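Local coordinates for protein DNA polymerase (Bacillus phage phi29, PDB 2PY5) that replicates the phage genome by protein-primed, highly processive strand-displacing DNA synthesis and proofreads its product with a 3'-5' exonuclease, at residues F[12-16]-F[65-70]; F[57-63]-F[117-123]; F[441-445]-F[455-460]; F[452-456]-F[494-500]. The protein carries 2 engineered substitutions. All coordinates share one frame; numbering follows the deposited sequence. Where two conformers were deposited one is given.

Interaction 1 (F[12-16]-F[65-70]); sequences AFETT and FAGAFI. Engineered in segment 12-16: Ala-12 (natural residue Asp). Engineered in segment 65-70: Ala-66 (natural residue Asp). With nucleotides of chain A.
The Phe-69 ring takes the CG2 methyl of Thr-15 over one face, a CH-pi contact with CG2 3.7 Å from the ring centroid and only 20° off the normal. Phe-65 has the sugar atom C2' of DT6 of chain A over one face and CE1 of Phe-69 over the opposite one, both toward the rim, and Thr-15 OG1 meets its edge in plane, 3.4 Å from Phe-65 CZ. Phe-13 presents an edge instead, its CE1 3.8 Å from the backbone O of Ala-66 and equally close to Ile-70 CG1. The two branches of Thr-15 therefore serve two rings at once, because chi1 of 62° turns OG1 toward Phe-65 while CG2 goes to Phe-69. This is where strand 8-15 of the exonuclease sheet is covered by helix 63-76, the segments running at 79° to each other, within the exonuclease active site. Ala-12 and Ala-66 are both engineered from Asp, at positions essential for exonucleolysis; here the Ala-66 methyl simply packs 3.8 Å from Phe-13 CD1. On the strand's other side Glu-14, also essential, accepts a hydrogen bond at OE1 from the 3'-terminal hydroxyl O3' of DT7 of chain A, 2.7 Å away. The same O3' receives the backbone N of Thr-15 at 3.0 Å, and CZ of Phe-65 reaches O4' of that nucleotide at 3.2 Å.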
# COMPACT_ATOMS: atom_id res chain seq x y z
N ALA F 12 17.32 -10.00 -10.94
CA ALA F 12 17.71 -8.68 -10.45
C ALA F 12 18.78 -8.08 -11.35
O ALA F 12 19.53 -8.81 -12.01
CB ALA F 12 18.25 -8.77 -9.04
N PHE F 13 18.83 -6.75 -11.36
CA PHE F 13 19.93 -6.01 -11.97
C PHE F 13 20.64 -5.14 -10.94
O PHE F 13 20.01 -4.63 -10.00
CB PHE F 13 19.43 -5.02 -13.02
CG PHE F 13 18.78 -5.64 -14.25
CD1 PHE F 13 17.78 -4.94 -14.89
CD2 PHE F 13 19.18 -6.86 -14.77
CE1 PHE F 13 17.20 -5.42 -16.04
CE2 PHE F 13 18.60 -7.36 -15.91
CZ PHE F 13 17.59 -6.63 -16.54
N GLU F 14 21.94 -4.96 -11.11
CA GLU F 14 22.67 -3.86 -10.48
C GLU F 14 23.01 -2.89 -11.59
O GLU F 14 23.37 -3.30 -12.70
CB GLU F 14 23.92 -4.32 -9.74
CG GLU F 14 23.69 -5.43 -8.72
CD GLU F 14 22.81 -5.03 -7.53
OE1 GLU F 14 22.60 -3.82 -7.27
OE2 GLU F 14 22.34 -5.95 -6.84
N THR F 15 22.91 -1.59 -11.30
CA THR F 15 22.96 -0.59 -12.35
C THR F 15 23.89 0.57 -11.96
O THR F 15 24.12 0.84 -10.79
CB THR F 15 21.55 -0.05 -12.65
OG1 THR F 15 21.03 0.58 -11.47
CG2 THR F 15 20.60 -1.17 -13.07
N THR F 16 24.45 1.24 -12.96
CA THR F 16 25.25 2.41 -12.71
C THR F 16 24.36 3.60 -12.39
O THR F 16 23.16 3.59 -12.70
CB THR F 16 26.16 2.72 -13.90
OG1 THR F 16 25.38 3.04 -15.05
CG2 THR F 16 27.05 1.54 -14.21
N PHE F 65 11.56 -0.20 -11.64
CA PHE F 65 12.99 0.13 -11.76
C PHE F 65 13.65 -0.72 -12.86
O PHE F 65 14.02 -0.21 -13.89
CB PHE F 65 13.70 -0.03 -10.41
CG PHE F 65 15.14 0.37 -10.45
CD1 PHE F 65 15.50 1.70 -10.42
CD2 PHE F 65 16.12 -0.60 -10.57
CE1 PHE F 65 16.85 2.07 -10.49
CE2 PHE F 65 17.48 -0.22 -10.64
CZ PHE F 65 17.81 1.09 -10.60
N ALA F 66 13.79 -2.03 -12.64
CA ALA F 66 14.46 -2.89 -13.62
C ALA F 66 13.80 -2.81 -15.00
O ALA F 66 14.48 -2.83 -16.02
CB ALA F 66 14.46 -4.36 -13.14
N GLY F 67 12.47 -2.72 -15.02
CA GLY F 67 11.70 -2.62 -16.24
C GLY F 67 12.13 -1.51 -17.16
O GLY F 67 12.06 -1.66 -18.38
N ALA F 68 12.56 -0.38 -16.61
CA ALA F 68 13.07 0.73 -17.43
C ALA F 68 14.26 0.29 -18.27
O ALA F 68 14.35 0.65 -19.45
CB ALA F 68 13.44 1.91 -16.56
N PHE F 69 15.14 -0.50 -17.67
CA PHE F 69 16.32 -1.00 -18.36
C PHE F 69 15.95 -1.98 -19.46
O PHE F 69 16.51 -1.94 -20.56
CB PHE F 69 17.33 -1.59 -17.37
CG PHE F 69 17.93 -0.57 -16.46
CD1 PHE F 69 17.25 -0.12 -15.32
CD2 PHE F 69 19.16 -0.00 -16.75
CE1 PHE F 69 17.81 0.86 -14.50
CE2 PHE F 69 19.70 0.94 -15.92
CZ PHE F 69 19.04 1.36 -14.80
N ILE F 70 14.97 -2.85 -19.17
CA ILE F 70 14.50 -3.84 -20.12
C ILE F 70 13.86 -3.18 -21.33
O ILE F 70 14.15 -3.55 -22.46
CB ILE F 70 13.50 -4.80 -19.41
CG1 ILE F 70 14.24 -5.69 -18.42
CG2 ILE F 70 12.72 -5.66 -20.41
CD1 ILE F 70 13.35 -6.37 -17.44
P DT A 7 18.48 -2.65 -5.35
OP1 DT A 7 19.02 -4.01 -5.51
OP2 DT A 7 18.46 -2.02 -4.01
O5' DT A 7 19.27 -1.62 -6.28
C5' DT A 7 19.38 -1.83 -7.68
C4' DT A 7 20.20 -0.69 -8.26
O4' DT A 7 19.55 0.56 -7.97
C3' DT A 7 21.61 -0.52 -7.69
O3' DT A 7 22.58 -1.36 -8.34
C2' DT A 7 21.87 0.94 -8.01
C1' DT A 7 20.51 1.59 -7.81
N1 DT A 7 20.33 2.24 -6.46
C2 DT A 7 20.78 3.53 -6.32
O2 DT A 7 21.31 4.16 -7.22
N3 DT A 7 20.57 4.08 -5.09
C4 DT A 7 19.97 3.48 -4.00
O4 DT A 7 19.84 4.08 -2.92
C5 DT A 7 19.53 2.13 -4.21
C7 DT A 7 18.86 1.38 -3.09
C6 DT A 7 19.72 1.57 -5.42
P DT A 6 13.56 -2.72 -2.32
OP1 DT A 6 13.69 -4.17 -2.28
OP2 DT A 6 14.17 -1.87 -1.29
O5' DT A 6 14.22 -2.18 -3.68
C5' DT A 6 14.10 -2.92 -4.88
C4' DT A 6 14.68 -2.07 -5.99
O4' DT A 6 13.93 -0.85 -6.14
C3' DT A 6 16.11 -1.62 -5.72
O3' DT A 6 17.05 -2.63 -6.07
C2' DT A 6 16.21 -0.36 -6.57
C1' DT A 6 14.78 0.17 -6.64
N1 DT A 6 14.54 1.38 -5.79
C2 DT A 6 13.83 2.42 -6.35
O2 DT A 6 13.39 2.41 -7.48
N3 DT A 6 13.65 3.49 -5.50
C4 DT A 6 14.09 3.60 -4.19
O4 DT A 6 13.87 4.61 -3.53
C5 DT A 6 14.80 2.46 -3.67
C7 DT A 6 15.33 2.47 -2.27
C6 DT A 6 14.99 1.41 -4.49

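Interaction 2 (F[57-63]-F[117-123]); sequences DLYFHNL and TVIYDSL. With nucleotides of chain A.
His-61 and Ser-122 meet where two neighbouring parallel strands, 57-60 and 113-121, run out at the end of the exonuclease sheet that receives single-stranded DNA. Backbone hydrogen bonds join the strands, Leu-58 N to Val-118 O, Tyr-120 N to Leu-58 O and Phe-60 N to Tyr-120 O. Along the His-61 side chain, CB and CG lie beside Ser-122 OG, ND1 shares a hydrogen bond with that OG at 2.8 Å, and CE1 passes close to Leu-123 CA. At the far end NE2 touches Leu-123 CD1 at 3.6 Å and is hydrogen-bonded to the backbone O of Phe-128, while CD2 turns toward OP1 of DT6 of chain A. Leu-123 CB sits over one face of the imidazole. On the sheet face of Tyr-59 and Tyr-120 the two rings meet obliquely, planes at 34°, with Tyr-59 CE2 against Tyr-120 CB; on the other face Ile-119 CG2 touches both Phe-60 CD1 and Leu-63 CD1. Asn-62 reaches the DNA, its ND2 donating to O4' of DT6 of chain A at 3.0 Å. Asp-121, N-cap of the short, weakly bonded helix that begins at 122, pairs its OD2 with Lys-124 in a salt bridge. A chi1 of -170° swings its carboxylate over the 61-63 turn, and OD1 takes Leu-63 N at 3.0 Å from one face of the carboxylate and Leu-123 N at 3.0 Å from the opposite face.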
# COMPACT_ATOMS: atom_id res chain seq x y z
N ASP F 57 8.30 -17.28 -17.05
CA ASP F 57 7.78 -16.18 -16.28
C ASP F 57 8.90 -15.66 -15.38
O ASP F 57 9.43 -16.42 -14.57
CB ASP F 57 6.64 -16.67 -15.40
CG ASP F 57 5.40 -17.07 -16.18
OD1 ASP F 57 5.34 -16.83 -17.41
OD2 ASP F 57 4.47 -17.62 -15.55
N LEU F 58 9.23 -14.38 -15.51
CA LEU F 58 10.33 -13.77 -14.75
C LEU F 58 9.74 -12.79 -13.78
O LEU F 58 8.71 -12.17 -14.06
CB LEU F 58 11.30 -13.01 -15.65
CG LEU F 58 11.85 -13.71 -16.89
CD1 LEU F 58 12.98 -12.86 -17.56
CD2 LEU F 58 12.27 -15.16 -16.60
N TYR F 59 10.42 -12.63 -12.66
CA TYR F 59 10.02 -11.70 -11.62
C TYR F 59 11.18 -10.81 -11.24
O TYR F 59 12.27 -11.32 -10.94
CB TYR F 59 9.57 -12.47 -10.37
CG TYR F 59 8.27 -13.17 -10.59
CD1 TYR F 59 8.21 -14.42 -11.21
CD2 TYR F 59 7.08 -12.56 -10.21
CE1 TYR F 59 6.99 -15.05 -11.42
CE2 TYR F 59 5.86 -13.18 -10.42
CZ TYR F 59 5.82 -14.41 -11.03
OH TYR F 59 4.60 -15.02 -11.25
N PHE F 60 10.96 -9.50 -11.24
CA PHE F 60 11.90 -8.54 -10.67
C PHE F 60 11.19 -7.89 -9.50
O PHE F 60 9.96 -7.66 -9.55
CB PHE F 60 12.30 -7.44 -11.66
CG PHE F 60 13.28 -7.89 -12.72
CD1 PHE F 60 12.85 -8.58 -13.85
CD2 PHE F 60 14.63 -7.60 -12.60
CE1 PHE F 60 13.73 -8.97 -14.81
CE2 PHE F 60 15.52 -8.00 -13.58
CZ PHE F 60 15.06 -8.68 -14.69
N HIS F 61 11.95 -7.57 -8.46
CA HIS F 61 11.39 -6.84 -7.31
C HIS F 61 11.42 -5.34 -7.59
O HIS F 61 12.48 -4.74 -7.73
CB HIS F 61 12.11 -7.15 -6.01
CG HIS F 61 11.21 -7.06 -4.81
ND1 HIS F 61 10.11 -7.86 -4.66
CD2 HIS F 61 11.24 -6.24 -3.74
CE1 HIS F 61 9.50 -7.56 -3.53
NE2 HIS F 61 10.17 -6.57 -2.95
N ASN F 62 10.23 -4.74 -7.63
CA ASN F 62 10.03 -3.37 -8.07
C ASN F 62 10.37 -3.19 -9.56
O ASN F 62 11.29 -2.49 -9.96
CB ASN F 62 10.77 -2.37 -7.18
CG ASN F 62 10.34 -0.94 -7.43
OD1 ASN F 62 9.17 -0.66 -7.68
ND2 ASN F 62 11.30 -0.00 -7.31
N LEU F 63 9.57 -3.86 -10.38
CA LEU F 63 9.67 -3.84 -11.82
C LEU F 63 9.74 -2.44 -12.42
O LEU F 63 10.33 -2.27 -13.48
CB LEU F 63 8.50 -4.65 -12.41
CG LEU F 63 8.49 -4.80 -13.93
CD1 LEU F 63 9.67 -5.59 -14.42
CD2 LEU F 63 7.16 -5.39 -14.41
N THR F 117 8.14 -14.45 -23.33
CA THR F 117 8.59 -14.40 -21.96
C THR F 117 7.86 -13.27 -21.30
O THR F 117 7.82 -12.15 -21.83
CB THR F 117 10.11 -14.22 -21.87
OG1 THR F 117 10.74 -15.40 -22.38
CG2 THR F 117 10.57 -13.95 -20.40
N VAL F 118 7.25 -13.56 -20.15
CA VAL F 118 6.48 -12.56 -19.38
C VAL F 118 7.27 -12.17 -18.15
O VAL F 118 7.87 -13.03 -17.50
CB VAL F 118 5.06 -13.03 -18.98
CG1 VAL F 118 4.23 -11.82 -18.47
CG2 VAL F 118 4.34 -13.69 -20.17
N ILE F 119 7.33 -10.87 -17.88
CA ILE F 119 8.05 -10.35 -16.76
C ILE F 119 7.06 -9.64 -15.84
O ILE F 119 6.36 -8.70 -16.26
CB ILE F 119 9.13 -9.35 -17.23
CG1 ILE F 119 9.96 -9.97 -18.36
CG2 ILE F 119 10.06 -9.00 -16.06
CD1 ILE F 119 11.09 -9.09 -18.90
N TYR F 120 7.06 -10.07 -14.58
CA TYR F 120 6.17 -9.57 -13.56
C TYR F 120 6.91 -8.83 -12.44
O TYR F 120 8.14 -8.91 -12.32
CB TYR F 120 5.42 -10.72 -12.95
CG TYR F 120 4.48 -11.45 -13.89
CD1 TYR F 120 4.74 -12.77 -14.26
CD2 TYR F 120 3.32 -10.86 -14.36
CE1 TYR F 120 3.87 -13.45 -15.07
CE2 TYR F 120 2.45 -11.53 -15.20
CZ TYR F 120 2.73 -12.84 -15.54
OH TYR F 120 1.88 -13.56 -16.37
N ASP F 121 6.15 -8.14 -11.60
CA ASP F 121 6.67 -7.45 -10.42
C ASP F 121 6.43 -8.29 -9.16
O ASP F 121 5.27 -8.42 -8.70
CB ASP F 121 5.98 -6.09 -10.30
CG ASP F 121 6.61 -5.18 -9.27
OD1 ASP F 121 7.69 -5.52 -8.74
OD2 ASP F 121 6.02 -4.09 -9.02
N SER F 122 7.50 -8.83 -8.56
CA SER F 122 7.34 -9.54 -7.28
C SER F 122 6.90 -8.59 -6.15
O SER F 122 6.34 -9.04 -5.14
CB SER F 122 8.59 -10.31 -6.87
OG SER F 122 9.74 -9.49 -6.90
N LEU F 123 7.09 -7.27 -6.32
CA LEU F 123 6.58 -6.31 -5.31
C LEU F 123 5.05 -6.32 -5.22
O LEU F 123 4.46 -6.00 -4.16
CB LEU F 123 7.09 -4.89 -5.59
CG LEU F 123 6.83 -3.84 -4.51
CD1 LEU F 123 7.48 -4.16 -3.19
CD2 LEU F 123 7.30 -2.47 -5.02
P DT A 6 13.56 -2.72 -2.32
OP1 DT A 6 13.69 -4.17 -2.28
OP2 DT A 6 14.17 -1.87 -1.29
O5' DT A 6 14.22 -2.18 -3.68
C5' DT A 6 14.10 -2.92 -4.88
C4' DT A 6 14.68 -2.07 -5.99
O4' DT A 6 13.93 -0.85 -6.14
C3' DT A 6 16.11 -1.62 -5.72
O3' DT A 6 17.05 -2.63 -6.07
C2' DT A 6 16.21 -0.36 -6.57
C1' DT A 6 14.78 0.17 -6.64
N1 DT A 6 14.54 1.38 -5.79
C2 DT A 6 13.83 2.42 -6.35
O2 DT A 6 13.39 2.41 -7.48
N3 DT A 6 13.65 3.49 -5.50
C4 DT A 6 14.09 3.60 -4.19
O4 DT A 6 13.87 4.61 -3.53
C5 DT A 6 14.80 2.46 -3.67
C7 DT A 6 15.33 2.47 -2.27
C6 DT A 6 14.99 1.41 -4.49
P DT A 5 8.56 0.30 0.62
OP1 DT A 5 7.43 -0.61 0.91
OP2 DT A 5 9.30 0.95 1.72
O5' DT A 5 9.62 -0.50 -0.29
C5' DT A 5 9.18 -1.39 -1.28
C4' DT A 5 9.98 -1.18 -2.54
O4' DT A 5 9.61 0.10 -3.08
C3' DT A 5 11.48 -1.10 -2.35
O3' DT A 5 12.01 -2.39 -2.49
C2' DT A 5 11.94 -0.19 -3.48
C1' DT A 5 10.70 0.63 -3.79
N1 DT A 5 10.76 2.03 -3.37
C2 DT A 5 10.54 2.98 -4.33
O2 DT A 5 10.34 2.71 -5.51
N3 DT A 5 10.61 4.25 -3.86
C4 DT A 5 10.84 4.65 -2.55
O4 DT A 5 10.88 5.84 -2.26
C5 DT A 5 11.05 3.61 -1.59
C7 DT A 5 11.32 3.93 -0.16
C6 DT A 5 11.00 2.34 -2.04
O HOH W 1 2.50 -16.03 -17.70
O HOH W 2 7.29 -1.76 -9.41

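Interaction 3 (F[441-445]-F[455-460]); sequences TITAA and CDTDSI. With EDO (1,2-ethanediol), chain U; EDO (1,2-ethanediol), chain X.
Thr-441 slides its CG2 methyl past Ile-460 CG2 in the opposite direction, 4.0 Å apart, and comes near Cys-455 CB on the way. Its hydroxyl does a different job. OG1 donates a hydrogen bond to the backbone O of Thr-457 at 2.8 Å, arriving 38° out of the carbonyl plane, so it grips the tip of the hairpin while the methyl packs against its base. The torsion explains the division of labour: OG1 stands beside the backbone N (chi1 -67°) and CG2 beside the carbonyl carbon, which sends the two branches to different parts of the hairpin.

One turn further along helix 427-447, the Ala-445 methyl touches Cys-455 SG at 3.5 Å and also reaches Ile-460 CG2, and Ala-444 CB meets Ile-460 CD1 at 4.1 Å. The small alanines are consistent with the close approach of helix and strands, with CA atoms of Ala-445 and Ile-460 6.4 Å apart. Trp-483 packs on Thr-441, Ala-444 and Ile-460 alike, closing the apolar patch from strand 483-489.

The hairpin turn is held by its own backbone, Asp-458 N to Asp-456 O at 2.7 Å. Asp-458, like Asp-456 a ligand of the catalytic magnesium, lies beside Asp-249, a further ligand of that ion, and Thr-457 packs on Tyr-254. An ethanediol molecule, probably from the crystallisation liquor, lies next to the Asp-458 carboxylate. What the helix backs is thus the YCDTD hairpin, the catalytic-aspartate motif of the B-family polymerase palm.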
# COMPACT_ATOMS: atom_id res chain seq x y z
N THR F 441 -12.06 5.05 14.72
CA THR F 441 -10.96 5.87 15.22
C THR F 441 -11.41 7.26 15.68
O THR F 441 -11.06 7.71 16.77
CB THR F 441 -9.88 5.94 14.15
OG1 THR F 441 -9.34 4.61 14.01
CG2 THR F 441 -8.78 6.97 14.50
N ILE F 442 -12.23 7.92 14.88
CA ILE F 442 -12.73 9.26 15.21
C ILE F 442 -13.55 9.24 16.50
O ILE F 442 -13.40 10.14 17.34
CB ILE F 442 -13.55 9.85 14.05
CG1 ILE F 442 -12.65 10.07 12.84
CG2 ILE F 442 -14.24 11.14 14.49
CD1 ILE F 442 -13.39 10.34 11.54
N THR F 443 -14.40 8.23 16.68
CA THR F 443 -15.25 8.21 17.87
C THR F 443 -14.44 7.99 19.16
O THR F 443 -14.73 8.61 20.18
CB THR F 443 -16.41 7.19 17.75
OG1 THR F 443 -15.90 5.88 17.55
CG2 THR F 443 -17.33 7.56 16.61
N ALA F 444 -13.40 7.15 19.09
CA ALA F 444 -12.53 6.94 20.25
C ALA F 444 -11.73 8.19 20.54
O ALA F 444 -11.64 8.63 21.67
CB ALA F 444 -11.61 5.75 20.03
N ALA F 445 -11.17 8.81 19.50
CA ALA F 445 -10.45 10.06 19.69
C ALA F 445 -11.32 11.15 20.30
O ALA F 445 -10.89 11.88 21.20
CB ALA F 445 -9.87 10.55 18.36
N CYS F 455 -4.15 11.22 15.45
CA CYS F 455 -4.73 9.97 14.95
C CYS F 455 -4.05 9.60 13.64
O CYS F 455 -3.79 10.47 12.82
CB CYS F 455 -6.21 10.16 14.63
SG CYS F 455 -7.23 10.66 16.03
N ASP F 456 -3.83 8.31 13.44
CA ASP F 456 -3.46 7.82 12.12
C ASP F 456 -4.07 6.47 11.83
O ASP F 456 -3.50 5.43 12.20
CB ASP F 456 -1.95 7.74 11.93
CG ASP F 456 -1.58 7.34 10.49
OD1 ASP F 456 -2.49 7.35 9.61
OD2 ASP F 456 -0.40 7.02 10.22
N THR F 457 -5.23 6.51 11.19
CA THR F 457 -5.89 5.35 10.59
C THR F 457 -6.48 4.43 11.61
O THR F 457 -7.70 4.35 11.71
CB THR F 457 -5.00 4.60 9.59
OG1 THR F 457 -4.58 5.51 8.58
CG2 THR F 457 -5.78 3.45 8.91
N ASP F 458 -5.62 3.73 12.36
CA ASP F 458 -6.04 2.75 13.37
C ASP F 458 -5.45 3.08 14.72
O ASP F 458 -5.52 2.27 15.63
CB ASP F 458 -5.62 1.31 12.96
CG ASP F 458 -4.14 1.17 12.68
OD1 ASP F 458 -3.71 0.09 12.19
OD2 ASP F 458 -3.39 2.14 12.91
N SER F 459 -4.89 4.28 14.89
CA SER F 459 -4.16 4.57 16.11
C SER F 459 -4.52 5.93 16.64
O SER F 459 -4.76 6.86 15.89
CB SER F 459 -2.66 4.50 15.86
OG SER F 459 -2.28 3.23 15.38
N ILE F 460 -4.60 6.01 17.96
CA ILE F 460 -4.78 7.30 18.63
C ILE F 460 -3.67 7.49 19.67
O ILE F 460 -3.28 6.58 20.38
CB ILE F 460 -6.17 7.46 19.30
CG1 ILE F 460 -6.42 6.41 20.39
CG2 ILE F 460 -7.26 7.40 18.21
CD1 ILE F 460 -7.77 6.60 21.09
C1 EDO U . -1.78 3.05 10.31
O1 EDO U . -1.38 2.51 9.05
C2 EDO U . -0.76 2.72 11.40
O2 EDO U . -0.64 3.77 12.38
C1 EDO X . -18.68 10.85 19.66
O1 EDO X . -19.34 11.97 20.27
C2 EDO X . -18.57 9.70 20.65
O2 EDO X . -17.19 9.39 20.96

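Interaction 4 (F[452-456]-F[494-500]); sequences IIYCD and YLRQKTY. With EDO (1,2-ethanediol), chain U.
Tyr-454 reaches across with its hydroxyl to the turn at 496-499, where Lys-498 N donates to OH at 2.8 Å, the amide lying near the plane of the ring at its edge. Further back, its CB rests on Tyr-494 CE2 at 3.8 Å and its CE2 touches Tyr-500 CE2, also at 3.8 Å. Both ring pairs meet obliquely, planes at 43° and 56°, making a cluster of three tyrosines. Ile-453 adds a methyl to it: CG2 stands over one face of Tyr-494, 3.8 Å from the centroid.

At the C-terminal end of strand 452-456, Asp-456 forms a salt bridge with Lys-498 NZ, which sits 3.0 Å from OD2 on the syn side, tilted out of the carboxylate plane, and makes a weaker bond to OD1; water 3 joins OD2 and NZ as well. A bend at the end of the lysine chain (chi4 -65°) brings NZ round to the carboxylate.

A second shell sets these groups. His-461 bonds to the Tyr-494 hydroxyl and meets both Tyr-454 and Tyr-500 edge-to-face, and Thr-231 bonds to Asp-456 OD1. Ile-453 and Tyr-454 form a classic beta bulge opposite His-461, which turns both of their side chains toward the 494-500 hairpin. That hairpin closes in a type II turn, Thr-499 N to Arg-496 O at 3.0 Å.

Lys-498 and Tyr-500 are probably involved in template-primer binding, and Lys-498 packs on a guanine base of the DNA. The salt bridge therefore ties a DNA-contacting lysine directly to an aspartate of the YCDTD motif, and the carboxylate probably helps fix where that positive charge sits.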
# COMPACT_ATOMS: atom_id res chain seq x y z
N ILE F 452 -6.40 14.11 23.36
CA ILE F 452 -6.04 13.66 22.01
C ILE F 452 -4.96 14.53 21.38
O ILE F 452 -5.09 15.76 21.29
CB ILE F 452 -7.27 13.55 21.08
CG1 ILE F 452 -6.91 12.82 19.79
CG2 ILE F 452 -7.88 14.95 20.77
CD1 ILE F 452 -6.55 11.34 19.97
N ILE F 453 -3.88 13.87 20.95
CA ILE F 453 -2.79 14.52 20.23
C ILE F 453 -2.92 14.30 18.72
O ILE F 453 -2.84 15.26 17.94
CB ILE F 453 -1.41 13.95 20.65
CG1 ILE F 453 -1.16 14.10 22.15
CG2 ILE F 453 -0.27 14.65 19.87
CD1 ILE F 453 0.02 13.21 22.66
N TYR F 454 -3.12 13.04 18.33
CA TYR F 454 -2.87 12.62 16.95
C TYR F 454 -3.61 11.33 16.66
O TYR F 454 -3.68 10.47 17.52
CB TYR F 454 -1.36 12.39 16.80
CG TYR F 454 -0.87 11.89 15.47
CD1 TYR F 454 -0.88 12.70 14.35
CD2 TYR F 454 -0.43 10.58 15.31
CE1 TYR F 454 -0.44 12.24 13.12
CE2 TYR F 454 0.04 10.12 14.08
CZ TYR F 454 0.03 10.94 12.99
OH TYR F 454 0.47 10.50 11.76
N CYS F 455 -4.15 11.22 15.45
CA CYS F 455 -4.73 9.97 14.95
C CYS F 455 -4.05 9.60 13.64
O CYS F 455 -3.79 10.47 12.82
CB CYS F 455 -6.21 10.16 14.63
SG CYS F 455 -7.23 10.66 16.03
N ASP F 456 -3.83 8.31 13.44
CA ASP F 456 -3.46 7.82 12.12
C ASP F 456 -4.07 6.47 11.83
O ASP F 456 -3.50 5.43 12.20
CB ASP F 456 -1.95 7.74 11.93
CG ASP F 456 -1.58 7.34 10.49
OD1 ASP F 456 -2.49 7.35 9.61
OD2 ASP F 456 -0.40 7.02 10.22
N TYR F 494 5.48 16.26 17.66
CA TYR F 494 4.69 16.06 16.45
C TYR F 494 4.73 17.34 15.63
O TYR F 494 4.36 18.42 16.11
CB TYR F 494 3.23 15.74 16.80
CG TYR F 494 3.03 14.44 17.55
CD1 TYR F 494 3.32 14.35 18.92
CD2 TYR F 494 2.55 13.31 16.91
CE1 TYR F 494 3.13 13.14 19.62
CE2 TYR F 494 2.34 12.12 17.59
CZ TYR F 494 2.65 12.04 18.94
OH TYR F 494 2.47 10.87 19.63
N LEU F 495 5.23 17.25 14.41
CA LEU F 495 5.38 18.43 13.56
C LEU F 495 4.23 18.57 12.58
O LEU F 495 3.71 19.67 12.36
CB LEU F 495 6.69 18.36 12.80
CG LEU F 495 7.97 18.24 13.62
CD1 LEU F 495 9.17 18.13 12.69
CD2 LEU F 495 8.14 19.41 14.61
N ARG F 496 3.86 17.45 11.96
CA ARG F 496 2.81 17.37 10.94
C ARG F 496 2.18 15.99 10.99
O ARG F 496 2.68 15.09 11.68
CB ARG F 496 3.42 17.55 9.54
CG ARG F 496 4.21 18.82 9.33
CD ARG F 496 3.28 20.00 9.15
NE ARG F 496 3.98 21.22 8.77
CZ ARG F 496 4.42 22.14 9.61
NH1 ARG F 496 4.25 22.01 10.92
NH2 ARG F 496 5.04 23.22 9.15
N GLN F 497 1.10 15.81 10.23
CA GLN F 497 0.57 14.47 9.97
C GLN F 497 1.72 13.57 9.53
O GLN F 497 2.57 13.99 8.72
CB GLN F 497 -0.52 14.50 8.87
CG GLN F 497 -1.81 15.15 9.30
CD GLN F 497 -2.68 15.64 8.14
OE1 GLN F 497 -3.92 15.52 8.18
NE2 GLN F 497 -2.05 16.22 7.12
N LYS F 498 1.76 12.36 10.08
CA LYS F 498 2.77 11.36 9.74
C LYS F 498 4.21 11.79 9.99
O LYS F 498 5.11 11.20 9.42
CB LYS F 498 2.59 10.89 8.28
CG LYS F 498 1.24 10.23 8.05
CD LYS F 498 1.12 9.63 6.68
CE LYS F 498 -0.24 8.99 6.48
NZ LYS F 498 -0.47 7.82 7.37
N THR F 499 4.42 12.78 10.85
CA THR F 499 5.74 13.35 11.08
C THR F 499 5.93 13.64 12.58
O THR F 499 5.54 14.70 13.06
CB THR F 499 5.96 14.64 10.27
OG1 THR F 499 5.63 14.39 8.89
CG2 THR F 499 7.40 15.11 10.35
N TYR F 500 6.49 12.67 13.30
CA TYR F 500 6.67 12.80 14.73
C TYR F 500 7.81 11.91 15.23
O TYR F 500 8.26 11.01 14.53
CB TYR F 500 5.36 12.45 15.48
CG TYR F 500 4.94 11.01 15.37
CD1 TYR F 500 5.37 10.11 16.31
CD2 TYR F 500 4.12 10.56 14.35
CE1 TYR F 500 4.99 8.79 16.27
CE2 TYR F 500 3.75 9.21 14.30
CZ TYR F 500 4.20 8.35 15.27
OH TYR F 500 3.87 7.00 15.29
C1 EDO U . -1.78 3.05 10.31
O1 EDO U . -1.38 2.51 9.05
C2 EDO U . -0.76 2.72 11.40
O2 EDO U . -0.64 3.77 12.38
O HOH W 3 0.61 5.50 8.18

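Interactions 1 and 2 come first along the chain, their segments alternating, and lie with centres 11 Å apart in the exonuclease region: strands 8-15 and 57-60 are neighbours in one mixed sheet, and Phe-60 packs against Phe-13, Ala-66 and Ile-70. Interactions 3 and 4 follow in the polymerisation region, again 11 Å apart between centres; they share strand 452-456, with Cys-455 and Asp-456 in both, and both reach one antiparallel sheet, interaction 3 packing helix 427-447 on it. Between the two pairs the centres are about 36 to 41 Å apart and nothing touches. The proofreading and synthetic sites are thus separately built, and the 3' end of a bound strand lies in the exonuclease site.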